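Local coordinates for fimbria adhesin protein (PDB 3U4K) that binds human collagen V through its receptor-binding domain, the part described here, and so probably lets Klebsiella pneumoniae fimbriae attach to host tissue, at residues A32-M37 with I165-L170; T146-L151 with T176-S181; I54-W59 with T136-K141; T66-C71 with F128-S133; S79-V84 with I113-P118. One frame throughout, in Å; residues are numbered along the deposited sequence.

The five contacts follow the long axis of a jelly-roll receptor domain. Contacts 1, 3 and 5 lie within about 10 Å of the chain centre, whereas contacts 2 and 4 sit near opposite ends, their centres about 38 Å apart. All are partly buried. Backbone ladders carry contacts 1 (parallel) and 3 (antiparallel); each has a polar, more exposed face and a mostly apolar inward one, and the inward faces meet where Ile35 and Met37 pack on Trp59. Contact 5 has no hydrogen bonds between its segments and relies on apolar packing of Ala81 and Tyr117 in the interior. Short pairings close the ends, finished by serine hydroxyls in contact 2 and by aromatic and sulfur packing in contact 4.

Contact 1 (A32-M37 with I165-L170); sequences AYEINM and ILKTSL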
# COMPACT_ATOMS: atom_id res chain seq x y z
N ALA A 32 9.35 8.12 -9.64
CA ALA A 32 8.90 6.99 -8.83
C ALA A 32 8.29 5.84 -9.64
O ALA A 32 7.73 6.05 -10.72
CB ALA A 32 7.92 7.47 -7.77
N TYR A 33 8.42 4.63 -9.10
CA TYR A 33 7.71 3.46 -9.62
C TYR A 33 6.28 3.52 -9.09
O TYR A 33 6.05 3.83 -7.92
CB TYR A 33 8.40 2.18 -9.16
CG TYR A 33 7.98 0.93 -9.90
CD1 TYR A 33 7.09 0.02 -9.32
CD2 TYR A 33 8.48 0.64 -11.17
CE1 TYR A 33 6.70 -1.13 -9.99
CE2 TYR A 33 8.10 -0.51 -11.85
CZ TYR A 33 7.21 -1.39 -11.26
OH TYR A 33 6.83 -2.52 -11.93
N GLU A 34 5.31 3.22 -9.96
CA GLU A 34 3.90 3.34 -9.60
C GLU A 34 3.10 2.08 -9.85
O GLU A 34 3.27 1.40 -10.87
CB GLU A 34 3.25 4.49 -10.36
CG GLU A 34 3.44 5.85 -9.70
CD GLU A 34 2.92 6.98 -10.56
OE1 GLU A 34 3.24 7.01 -11.77
OE2 GLU A 34 2.20 7.85 -10.03
N ILE A 35 2.21 1.77 -8.91
CA ILE A 35 1.27 0.67 -9.05
C ILE A 35 -0.14 1.22 -8.93
O ILE A 35 -0.49 1.83 -7.92
CB ILE A 35 1.50 -0.42 -7.98
CG1 ILE A 35 2.91 -1.00 -8.08
CG2 ILE A 35 0.46 -1.53 -8.12
CD1 ILE A 35 3.36 -1.74 -6.85
N ASN A 36 -0.94 1.03 -9.98
CA ASN A 36 -2.38 1.25 -9.89
C ASN A 36 -3.02 -0.00 -9.29
O ASN A 36 -2.93 -1.09 -9.87
CB ASN A 36 -2.97 1.58 -11.27
CG ASN A 36 -4.49 1.66 -11.26
OD1 ASN A 36 -5.10 2.23 -10.35
ND2 ASN A 36 -5.11 1.08 -12.28
N MSE A 37 -3.65 0.15 -8.13
CA MSE A 37 -4.13 -0.99 -7.35
C MSE A 37 -5.53 -1.44 -7.71
O MSE A 37 -6.30 -1.84 -6.83
CB MSE A 37 -4.03 -0.65 -5.86
CG MSE A 37 -2.58 -0.38 -5.45
SE MSE A 37 -2.39 -0.23 -3.49
CE MSE A 37 -3.54 1.34 -3.20
N ILE A 165 9.83 7.30 -3.99
CA ILE A 165 10.42 6.55 -5.10
C ILE A 165 9.55 5.34 -5.45
O ILE A 165 9.72 4.72 -6.51
CB ILE A 165 11.88 6.11 -4.81
CG1 ILE A 165 11.95 5.24 -3.55
CG2 ILE A 165 12.79 7.33 -4.68
CD1 ILE A 165 13.13 4.29 -3.53
N LEU A 166 8.62 5.02 -4.56
CA LEU A 166 7.65 3.95 -4.79
C LEU A 166 6.28 4.40 -4.32
O LEU A 166 6.07 4.65 -3.13
CB LEU A 166 8.08 2.66 -4.09
CG LEU A 166 7.18 1.43 -4.19
CD1 LEU A 166 6.86 1.06 -5.64
CD2 LEU A 166 7.82 0.25 -3.47
N LYS A 167 5.34 4.50 -5.26
CA LYS A 167 4.00 5.00 -4.96
C LYS A 167 2.91 4.06 -5.46
O LYS A 167 2.98 3.54 -6.58
CB LYS A 167 3.82 6.39 -5.57
CG LYS A 167 2.52 7.08 -5.20
CD LYS A 167 2.50 8.55 -5.59
CE LYS A 167 2.60 8.74 -7.10
NZ LYS A 167 2.22 10.11 -7.53
N THR A 168 1.91 3.82 -4.62
CA THR A 168 0.73 3.04 -5.01
C THR A 168 -0.53 3.88 -4.84
O THR A 168 -0.69 4.57 -3.84
CB THR A 168 0.60 1.72 -4.23
OG1 THR A 168 0.24 2.00 -2.87
CG2 THR A 168 1.89 0.91 -4.27
N SER A 169 -1.43 3.79 -5.82
CA SER A 169 -2.62 4.63 -5.85
C SER A 169 -3.81 3.96 -6.56
O SER A 169 -3.68 2.86 -7.11
CB SER A 169 -2.29 5.97 -6.52
OG SER A 169 -1.92 5.78 -7.87
N LEU A 170 -4.95 4.64 -6.54
CA LEU A 170 -6.16 4.17 -7.21
C LEU A 170 -6.72 5.21 -8.16
O LEU A 170 -6.58 6.41 -7.93
CB LEU A 170 -7.24 3.80 -6.18
CG LEU A 170 -7.13 2.47 -5.45
CD1 LEU A 170 -8.18 2.38 -4.35
CD2 LEU A 170 -7.28 1.30 -6.41
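Ala32 lays its CB against the carbonyl of Ile165, whose O takes the N-H of Tyr33 (N to O 2.9 Å) from well above the carbonyl plane, 43° out of it. Tyr33 answers with its own O, which receives Lys167 N at 2.8 Å in an almost straight bond (175° at the hydrogen). With CG anti to the backbone N (chi1 -165°), the Tyr33 ring swings away from the partner strand, and it is the ring edge that touches: CD1 meets Leu166 CD1 at 3.8 Å. Glu34 points to the other face beside Lys167. The two side chains run side by side, pointing the same way, and a late bend in the lysine ends in a salt bridge of 3.4 Å between Glu34 OE2 and Lys167 NZ, on the more exposed side of the pair. These bonds make a parallel ladder in which strand 33-36 forms the edge of a mixed five-stranded sheet of the jelly roll; strand 166-170 pairs on its other side with 154-160, where Ile165 and Leu166 together face Tyr159 in a classic beta bulge. Ile35 continues the ladder, giving its N-H to Lys167 O and accepting Ser169 N, while its CB and CD1 lie alongside Thr168 CG2 on the buried face. Asn36 OD1 comes 3.8 Å from Leu170 CA. The selenomethionine Met37 donates its N-H to Ser169 O (2.9 Å from N); its CG lies beside the backbone N and chi2 is extended, which sets SE 3.5 Å from Thr168 OG1, while CB rests 3.8 Å from Leu170 CD2.

Contact 2 (T146-L151 with T176-S181); sequences TGSGTL and TIVSPS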
# COMPACT_ATOMS: atom_id res chain seq x y z
N THR A 146 -20.66 -5.35 7.44
CA THR A 146 -19.89 -4.63 6.43
C THR A 146 -20.77 -3.80 5.50
O THR A 146 -21.83 -4.25 5.07
CB THR A 146 -19.04 -5.59 5.56
OG1 THR A 146 -19.88 -6.61 5.00
CG2 THR A 146 -17.94 -6.24 6.39
N GLY A 147 -20.32 -2.58 5.20
CA GLY A 147 -21.05 -1.68 4.31
C GLY A 147 -20.63 -1.84 2.86
O GLY A 147 -19.89 -2.76 2.51
N SER A 148 -21.12 -0.95 2.01
CA SER A 148 -20.77 -0.95 0.59
C SER A 148 -20.18 0.39 0.17
O SER A 148 -20.22 1.35 0.94
CB SER A 148 -22.00 -1.28 -0.27
OG SER A 148 -22.31 -2.66 -0.21
N GLY A 149 -19.63 0.44 -1.04
CA GLY A 149 -19.06 1.68 -1.57
C GLY A 149 -17.86 1.49 -2.47
O GLY A 149 -17.35 0.38 -2.64
N THR A 150 -17.41 2.60 -3.07
CA THR A 150 -16.23 2.62 -3.92
C THR A 150 -15.15 3.46 -3.25
O THR A 150 -15.44 4.54 -2.72
CB THR A 150 -16.55 3.20 -5.31
OG1 THR A 150 -17.70 2.55 -5.85
CG2 THR A 150 -15.38 3.02 -6.27
N LEU A 151 -13.92 2.97 -3.26
CA LEU A 151 -12.80 3.66 -2.62
C LEU A 151 -12.40 4.92 -3.36
O LEU A 151 -12.50 4.99 -4.59
CB LEU A 151 -11.61 2.72 -2.46
CG LEU A 151 -11.80 1.57 -1.47
CD1 LEU A 151 -10.69 0.55 -1.60
CD2 LEU A 151 -11.88 2.10 -0.05
N THR A 176 -14.49 -1.53 -6.00
CA THR A 176 -15.86 -1.40 -5.49
C THR A 176 -16.18 -2.58 -4.58
O THR A 176 -16.08 -3.74 -4.98
CB THR A 176 -16.89 -1.34 -6.64
OG1 THR A 176 -16.38 -0.54 -7.71
CG2 THR A 176 -18.20 -0.73 -6.15
N ILE A 177 -16.56 -2.27 -3.34
CA ILE A 177 -16.93 -3.28 -2.36
C ILE A 177 -18.45 -3.30 -2.17
O ILE A 177 -19.04 -2.30 -1.75
CB ILE A 177 -16.25 -3.04 -0.99
CG1 ILE A 177 -14.73 -2.94 -1.15
CG2 ILE A 177 -16.64 -4.12 0.01
CD1 ILE A 177 -14.06 -4.14 -1.77
N VAL A 178 -19.06 -4.44 -2.48
CA VAL A 178 -20.50 -4.61 -2.39
C VAL A 178 -20.85 -5.77 -1.47
O VAL A 178 -20.77 -6.93 -1.87
CB VAL A 178 -21.14 -4.81 -3.79
CG1 VAL A 178 -22.64 -5.03 -3.67
CG2 VAL A 178 -20.86 -3.62 -4.69
N SER A 179 -21.20 -5.46 -0.23
CA SER A 179 -21.71 -6.47 0.69
C SER A 179 -23.23 -6.38 0.75
O SER A 179 -23.78 -5.32 1.05
CB SER A 179 -21.10 -6.30 2.09
OG SER A 179 -21.17 -4.95 2.53
N PRO A 180 -23.93 -7.49 0.43
CA PRO A 180 -25.39 -7.52 0.41
C PRO A 180 -26.01 -7.31 1.79
O PRO A 180 -25.61 -7.96 2.76
CB PRO A 180 -25.72 -8.92 -0.14
CG PRO A 180 -24.51 -9.73 0.15
CD PRO A 180 -23.35 -8.79 0.04
N SER A 181 -26.98 -6.40 1.86
CA SER A 181 -27.61 -6.02 3.13
C SER A 181 -28.94 -6.73 3.38
O SER A 181 -29.68 -7.05 2.44
CB SER A 181 -27.81 -4.50 3.18
OG SER A 181 -28.50 -4.05 2.04
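Gly149 and Ile177 form the hydrogen-bonded pair of a very short antiparallel ladder: Gly149 N reaches Ile177 O at 2.9 Å, and Ile177 N returns to Gly149 O at the same distance. The next pair, Thr150 with Thr176, is non-hydrogen-bonded, and the touching parts run 160° apart. Gly149 has a positive phi of 147°, a backbone shape at which a CB would be jammed against the preceding carbonyl O, so glycine suits this position. Beyond the ladder, serine side chains take over from the backbone. Ser148 OG, beside its own backbone N, accepts a weak, bent bond from Ser179 N (3.0 Å from N to OG). Ser179 in turn sends its side chain back across the gap. Its OG sits between the backbone N and the carbonyl carbon (chi1 49°), a rotation that brings it to the successive carbonyls of Thr146 and Gly147. Ser179 OG is 2.7 Å from Thr146 O and also close to Gly147 O, but the one hydroxyl proton can serve only one of them well at a time. The hydroxyl of the buried Ser179 thus lies against the loop before strand 149-150. At the other end the two threonines cross at a slant, Thr150 OG1 approaching Thr176 CG2 at 3.3 Å. Strand 149-150 is an edge of its small mixed sheet; strand 175-178 is the middle one, bonded through Thr176 and Val178 to strand 40-43, while Ile177 turns inward onto Val42 and onto Ile139 of strand 133-141.

Contact 3 (I54-W59 with T136-K141); sequences IATKTW and TLDIIK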
# COMPACT_ATOMS: atom_id res chain seq x y z
N ILE A 54 -10.93 -10.76 2.71
CA ILE A 54 -12.05 -10.73 1.77
C ILE A 54 -11.50 -10.91 0.36
O ILE A 54 -11.98 -11.76 -0.39
CB ILE A 54 -12.83 -9.39 1.84
CG1 ILE A 54 -13.27 -9.11 3.29
CG2 ILE A 54 -14.02 -9.41 0.90
CD1 ILE A 54 -13.70 -7.67 3.52
N ALA A 55 -10.51 -10.10 0.02
CA ALA A 55 -9.84 -10.18 -1.27
C ALA A 55 -8.39 -9.70 -1.17
O ALA A 55 -8.07 -8.86 -0.33
CB ALA A 55 -10.59 -9.39 -2.32
N THR A 56 -7.53 -10.25 -2.02
CA THR A 56 -6.12 -9.89 -2.05
C THR A 56 -5.62 -9.74 -3.49
O THR A 56 -6.13 -10.40 -4.40
CB THR A 56 -5.26 -10.91 -1.27
OG1 THR A 56 -3.91 -10.44 -1.18
CG2 THR A 56 -5.27 -12.28 -1.94
N LYS A 57 -4.65 -8.85 -3.70
CA LYS A 57 -4.02 -8.70 -5.01
C LYS A 57 -2.53 -8.38 -4.89
O LYS A 57 -2.12 -7.59 -4.04
CB LYS A 57 -4.73 -7.64 -5.85
CG LYS A 57 -4.56 -7.84 -7.35
CD LYS A 57 -5.50 -6.95 -8.14
CE LYS A 57 -5.90 -7.59 -9.46
NZ LYS A 57 -4.73 -8.01 -10.28
N THR A 58 -1.74 -9.00 -5.77
CA THR A 58 -0.28 -8.87 -5.72
C THR A 58 0.30 -8.42 -7.07
O THR A 58 0.05 -9.04 -8.10
CB THR A 58 0.38 -10.18 -5.25
OG1 THR A 58 0.12 -10.35 -3.85
CG2 THR A 58 1.88 -10.17 -5.47
N TRP A 59 1.06 -7.34 -7.03
CA TRP A 59 1.82 -6.88 -8.18
C TRP A 59 3.29 -7.11 -7.96
O TRP A 59 3.79 -6.96 -6.85
CB TRP A 59 1.58 -5.40 -8.43
CG TRP A 59 0.13 -5.05 -8.62
CD1 TRP A 59 -0.55 -4.86 -9.82
CD2 TRP A 59 -0.88 -4.84 -7.58
NE1 TRP A 59 -1.87 -4.56 -9.60
CE2 TRP A 59 -2.13 -4.53 -8.27
CE3 TRP A 59 -0.87 -4.89 -6.19
CZ2 TRP A 59 -3.31 -4.28 -7.58
CZ3 TRP A 59 -2.07 -4.63 -5.50
CH2 TRP A 59 -3.26 -4.33 -6.19
N THR A 136 1.65 -6.22 -2.11
CA THR A 136 0.38 -6.91 -1.83
C THR A 136 -0.61 -6.06 -1.03
O THR A 136 -0.31 -5.60 0.08
CB THR A 136 0.62 -8.26 -1.13
OG1 THR A 136 1.40 -9.11 -1.98
CG2 THR A 136 -0.70 -8.96 -0.81
N LEU A 137 -1.79 -5.86 -1.62
CA LEU A 137 -2.91 -5.20 -0.95
C LEU A 137 -3.88 -6.25 -0.40
O LEU A 137 -4.30 -7.17 -1.12
CB LEU A 137 -3.62 -4.25 -1.92
CG LEU A 137 -4.91 -3.55 -1.47
CD1 LEU A 137 -4.67 -2.64 -0.28
CD2 LEU A 137 -5.55 -2.78 -2.61
N ASP A 138 -4.24 -6.10 0.87
CA ASP A 138 -5.19 -6.99 1.52
C ASP A 138 -6.44 -6.24 1.94
O ASP A 138 -6.36 -5.20 2.60
CB ASP A 138 -4.56 -7.65 2.75
CG ASP A 138 -3.65 -8.82 2.40
OD1 ASP A 138 -3.72 -9.32 1.26
OD2 ASP A 138 -2.87 -9.24 3.28
N ILE A 139 -7.60 -6.77 1.54
CA ILE A 139 -8.88 -6.26 2.01
C ILE A 139 -9.39 -7.15 3.15
O ILE A 139 -9.64 -8.34 2.95
CB ILE A 139 -9.91 -6.15 0.87
CG1 ILE A 139 -9.39 -5.21 -0.22
CG2 ILE A 139 -11.24 -5.64 1.41
CD1 ILE A 139 -10.16 -5.29 -1.53
N ILE A 140 -9.52 -6.55 4.33
CA ILE A 140 -9.83 -7.27 5.56
C ILE A 140 -11.24 -6.92 6.05
O ILE A 140 -11.67 -5.77 5.94
CB ILE A 140 -8.82 -6.92 6.68
CG1 ILE A 140 -7.37 -7.01 6.18
CG2 ILE A 140 -9.06 -7.75 7.94
CD1 ILE A 140 -6.91 -8.40 5.75
N LYS A 141 -11.94 -7.93 6.58
CA LYS A 141 -13.22 -7.71 7.24
C LYS A 141 -13.01 -7.23 8.68
O LYS A 141 -12.60 -8.01 9.55
CB LYS A 141 -14.06 -9.00 7.20
CG LYS A 141 -15.52 -8.82 7.59
CD LYS A 141 -16.36 -10.01 7.18
CE LYS A 141 -17.83 -9.83 7.55
NZ LYS A 141 -18.69 -10.89 6.96
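Thr56 turns OG1 anti to the backbone N (chi1 -173°), which carries the hydroxyl across to Asp138; Thr58 and Thr136 both keep OG1 beside the backbone N, and their hydroxyls meet over the non-hydrogen-bonded pair. Thr56 OG1 donates to Asp138 OD1 at 2.7 Å, meeting that oxygen nearly end-on to its C-O bond. The other carboxylate oxygen, OD2, forms a salt bridge with Arg106 of strand 103-111, so both ends of the buried carboxylate are engaged, an environment that would be expected to favour the charged form. Between Thr58 OG1 and Thr136 OG1 the bond is 2.6 Å, and either hydroxyl could donate.

On the opposite face, Trp59 offers its edge to Leu137: CZ3 lies 3.9 Å from CB, in the ring plane, while CG of Lys57 lies over one face of the indole, toward its rim. Farther along, Ile54 CD1 packs on Ile139 CG2 at 3.8 Å and reaches the backbone before Lys141. The strands are joined by Lys57 and Leu137, which exchange two N-H to O bonds, and by Ile139, whose N gives to Ala55 O (2.8 Å) and whose O takes Ile54 N (2.8 Å). Ile54 and Ala55 therefore face one residue, a classic beta bulge at the corner of an otherwise regular antiparallel ladder. With threonines and Asp138 on one face and mostly apolar groups on the other, the pair belongs to the jelly-roll beta barrel.

Contact 4 (T66-C71 with F128-S133); sequences TIYVTC and FRLAGS. Unlike the reference sequence in segment 128-133: Ala131 (reference Val).
Phe128 and Val69 anchor the close-packed half of this contact. Phe128 N bonds to Val69 O at 2.8 Å, and Phe128 O receives Tyr68 N at 2.9 Å with a weak second bond from Val69 N, so Tyr68 and Val69 share one partner in a classic beta bulge. Phe128 CD2 lies 3.8 Å from Val69 CB, and the ring meets Cys71 SG edge-on, 3.9 Å from CE2; that sulfur is held in the disulfide with Cys26. Leu130 comes at about a right angle to Tyr68 and sets CD1 over the ring face in a CH-pi contact (3.9 Å to the centroid). The other half is looser and more open to solvent: Ile67 lays CG2 against Phe128 O (3.5 Å) and CD1 against the aliphatic CG of Arg129 (3.8 Å), which also rests against Thr66 O, and the guanidinium goes on to bond Asn64 O through NH1. Strand 67-71 is the middle of a small antiparallel sheet, flanked by 26-28 and 128-129, with Val69 and Phe128 packed on Leu77 of strand 74-83 and both Tyr68 and Leu130 against Tyr33 of strand 33-36.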
# COMPACT_ATOMS: atom_id res chain seq x y z
N THR A 66 17.78 0.29 -12.74
CA THR A 66 17.46 1.71 -12.62
C THR A 66 17.79 2.24 -11.23
O THR A 66 17.53 1.57 -10.22
CB THR A 66 15.97 1.98 -12.94
OG1 THR A 66 15.60 1.27 -14.13
CG2 THR A 66 15.72 3.47 -13.15
N ILE A 67 18.38 3.44 -11.19
CA ILE A 67 18.78 4.10 -9.96
C ILE A 67 17.76 5.19 -9.62
O ILE A 67 17.55 6.12 -10.41
CB ILE A 67 20.19 4.74 -10.07
CG1 ILE A 67 21.16 3.87 -10.89
CG2 ILE A 67 20.75 5.08 -8.69
CD1 ILE A 67 21.53 2.53 -10.28
N TYR A 68 17.14 5.08 -8.45
CA TYR A 68 16.12 6.04 -8.03
C TYR A 68 16.69 7.13 -7.13
O TYR A 68 16.23 8.26 -7.17
CB TYR A 68 14.95 5.32 -7.33
CG TYR A 68 14.24 4.31 -8.21
CD1 TYR A 68 13.15 4.67 -8.99
CD2 TYR A 68 14.69 2.99 -8.28
CE1 TYR A 68 12.51 3.75 -9.81
CE2 TYR A 68 14.06 2.06 -9.09
CZ TYR A 68 12.97 2.44 -9.85
OH TYR A 68 12.35 1.51 -10.64
N VAL A 69 17.69 6.78 -6.33
CA VAL A 69 18.38 7.75 -5.47
C VAL A 69 19.89 7.69 -5.69
O VAL A 69 20.49 6.61 -5.69
CB VAL A 69 18.06 7.54 -3.97
CG1 VAL A 69 18.64 8.66 -3.12
CG2 VAL A 69 16.56 7.46 -3.75
N THR A 70 20.50 8.87 -5.87
CA THR A 70 21.93 9.01 -6.11
C THR A 70 22.50 10.12 -5.23
O THR A 70 21.87 11.17 -5.06
CB THR A 70 22.21 9.33 -7.59
OG1 THR A 70 21.48 8.42 -8.42
CG2 THR A 70 23.69 9.23 -7.92
N CYS A 71 23.68 9.87 -4.66
CA CYS A 71 24.36 10.85 -3.81
C CYS A 71 25.77 11.15 -4.32
O CYS A 71 26.24 10.53 -5.28
CB CYS A 71 24.43 10.35 -2.36
SG CYS A 71 22.88 9.71 -1.70
N PHE A 128 21.23 3.95 -5.27
CA PHE A 128 20.16 3.15 -4.69
C PHE A 128 19.17 2.66 -5.74
O PHE A 128 18.56 3.45 -6.46
CB PHE A 128 19.42 3.95 -3.60
CG PHE A 128 20.30 4.36 -2.46
CD1 PHE A 128 20.41 3.57 -1.32
CD2 PHE A 128 21.02 5.56 -2.52
CE1 PHE A 128 21.22 3.96 -0.27
CE2 PHE A 128 21.84 5.94 -1.46
CZ PHE A 128 21.94 5.14 -0.34
N ARG A 129 19.04 1.34 -5.83
CA ARG A 129 18.04 0.70 -6.69
C ARG A 129 16.85 0.24 -5.86
O ARG A 129 16.93 0.15 -4.63
CB ARG A 129 18.64 -0.52 -7.40
CG ARG A 129 19.78 -0.22 -8.37
CD ARG A 129 20.24 -1.48 -9.10
NE ARG A 129 20.83 -2.49 -8.21
CZ ARG A 129 20.23 -3.62 -7.83
NH1 ARG A 129 19.01 -3.93 -8.26
NH2 ARG A 129 20.87 -4.46 -7.02
N LEU A 130 15.74 -0.05 -6.54
CA LEU A 130 14.61 -0.73 -5.92
C LEU A 130 14.74 -2.23 -6.14
O LEU A 130 14.83 -2.69 -7.29
CB LEU A 130 13.28 -0.23 -6.46
CG LEU A 130 12.64 0.96 -5.73
CD1 LEU A 130 11.43 1.45 -6.50
CD2 LEU A 130 12.26 0.60 -4.30
N ALA A 131 14.78 -2.97 -5.04
CA ALA A 131 14.92 -4.42 -5.06
C ALA A 131 13.65 -5.05 -5.61
O ALA A 131 12.55 -4.78 -5.11
CB ALA A 131 15.21 -4.94 -3.66
N GLY A 132 13.80 -5.87 -6.64
CA GLY A 132 12.69 -6.64 -7.20
C GLY A 132 11.89 -7.27 -6.08
O GLY A 132 12.44 -7.94 -5.20
N SER A 133 10.58 -7.04 -6.11
CA SER A 133 9.70 -7.49 -5.03
C SER A 133 8.25 -7.63 -5.47
O SER A 133 7.90 -7.32 -6.62
CB SER A 133 9.79 -6.53 -3.84
OG SER A 133 9.54 -5.19 -4.24

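Contact 5 (S79-V84 with I113-P118); sequences SDAKVV and ISMIYP
Pro118 rests its CA against Ala81 O at 3.4 Å, while its own carbonyl O, together with that of Ile116, is held by a hydrogen bond from NZ of Lys94. That one ammonium group thus grips both ends of the turn containing the cis peptide bond between Tyr117 and Pro118. No hydrogen bond joins the two segments themselves; apolar packing does the work. Ala81 points its CB toward the partner segment, and this methyl stands over one face of the Tyr117 ring, 3.7 Å from the centroid and 17° off the ring normal, a CH-pi contact displaced toward the CD1 and CE1 side, with CE1 at 3.6 Å. The same methyl is touched from another direction by the selenomethionine Met115, whose SE is 3.9 Å away; its CG lies between the backbone N and carbonyl carbon (chi1 79°), which turns the side chain toward Ala81. Val83 adds CG2 against Tyr117 CB at 4.0 Å, so the tyrosine is met both at its root and over its ring. Tyr117 is buried against the five-stranded sheet, on Ala81 and on Thr157 and Tyr159 of strand 154-160, while Val83 reaches Phe107 of strand 103-111. The chain then passes from strand 115-116, paired with 103-111, into strand 119-125, where Asp119 bonds the backbone of Ala81 on strand 74-83.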
# COMPACT_ATOMS: atom_id res chain seq x y z
N SER A 79 14.75 5.17 4.66
CA SER A 79 13.55 5.22 3.81
C SER A 79 12.30 4.82 4.59
O SER A 79 12.26 3.75 5.19
CB SER A 79 13.70 4.33 2.58
OG SER A 79 14.41 4.99 1.55
N ASP A 80 11.29 5.69 4.56
CA ASP A 80 10.04 5.46 5.27
C ASP A 80 8.94 4.90 4.37
O ASP A 80 8.73 5.39 3.26
CB ASP A 80 9.55 6.75 5.94
CG ASP A 80 10.51 7.25 7.01
OD1 ASP A 80 10.56 8.48 7.22
OD2 ASP A 80 11.21 6.43 7.63
N ALA A 81 8.26 3.87 4.86
CA ALA A 81 7.06 3.33 4.20
C ALA A 81 5.84 3.98 4.83
O ALA A 81 5.53 3.74 6.01
CB ALA A 81 7.01 1.82 4.35
N LYS A 82 5.14 4.80 4.04
CA LYS A 82 4.05 5.63 4.55
C LYS A 82 2.71 5.34 3.88
O LYS A 82 2.63 5.16 2.66
CB LYS A 82 4.39 7.11 4.39
CG LYS A 82 5.32 7.67 5.45
CD LYS A 82 5.58 9.15 5.23
CE LYS A 82 6.56 9.69 6.25
NZ LYS A 82 6.98 11.08 5.93
N VAL A 83 1.66 5.31 4.70
CA VAL A 83 0.30 5.32 4.22
C VAL A 83 -0.16 6.78 4.28
O VAL A 83 -0.17 7.39 5.35
CB VAL A 83 -0.63 4.43 5.06
CG1 VAL A 83 -2.05 4.50 4.53
CG2 VAL A 83 -0.13 3.00 5.06
N VAL A 84 -0.53 7.32 3.13
CA VAL A 84 -0.79 8.76 3.00
C VAL A 84 -2.23 9.11 2.62
O VAL A 84 -2.58 10.29 2.59
CB VAL A 84 0.18 9.42 1.99
CG1 VAL A 84 1.58 9.48 2.57
CG2 VAL A 84 0.16 8.67 0.66
N ILE A 113 13.90 -6.67 0.46
CA ILE A 113 13.44 -5.85 1.59
C ILE A 113 11.94 -6.09 1.78
O ILE A 113 11.14 -5.80 0.89
CB ILE A 113 13.75 -4.34 1.39
CG1 ILE A 113 15.26 -4.09 1.37
CG2 ILE A 113 13.13 -3.51 2.50
CD1 ILE A 113 15.86 -3.99 -0.02
N SER A 114 11.58 -6.61 2.95
CA SER A 114 10.20 -7.00 3.22
C SER A 114 9.63 -6.25 4.42
O SER A 114 10.25 -6.23 5.49
CB SER A 114 10.12 -8.51 3.47
OG SER A 114 10.60 -9.23 2.34
N MSE A 115 8.47 -5.63 4.23
CA MSE A 115 7.82 -4.88 5.30
C MSE A 115 6.32 -4.72 5.11
O MSE A 115 5.82 -4.67 3.98
CB MSE A 115 8.50 -3.51 5.49
CG MSE A 115 8.07 -2.47 4.45
SE MSE A 115 9.52 -1.17 4.14
CE MSE A 115 9.78 -1.56 2.23
N ILE A 116 5.61 -4.65 6.23
CA ILE A 116 4.20 -4.31 6.26
C ILE A 116 4.09 -2.84 6.67
O ILE A 116 4.65 -2.42 7.68
CB ILE A 116 3.41 -5.21 7.23
CG1 ILE A 116 3.54 -6.68 6.80
CG2 ILE A 116 1.94 -4.80 7.28
CD1 ILE A 116 3.34 -7.69 7.92
N TYR A 117 3.37 -2.06 5.86
CA TYR A 117 3.21 -0.62 6.08
C TYR A 117 2.39 -0.35 7.34
O TYR A 117 1.39 -1.04 7.58
CB TYR A 117 2.51 0.01 4.88
CG TYR A 117 3.36 0.22 3.65
CD1 TYR A 117 3.57 1.49 3.13
CD2 TYR A 117 3.94 -0.86 2.98
CE1 TYR A 117 4.34 1.70 2.00
CE2 TYR A 117 4.71 -0.67 1.84
CZ TYR A 117 4.91 0.62 1.35
OH TYR A 117 5.67 0.83 0.22
N PRO A 118 2.80 0.63 8.16
CA PRO A 118 4.00 1.46 7.99
C PRO A 118 5.26 0.84 8.59
O PRO A 118 5.19 0.00 9.49
CB PRO A 118 3.64 2.75 8.73
CG PRO A 118 2.74 2.29 9.83
CD PRO A 118 2.01 1.07 9.33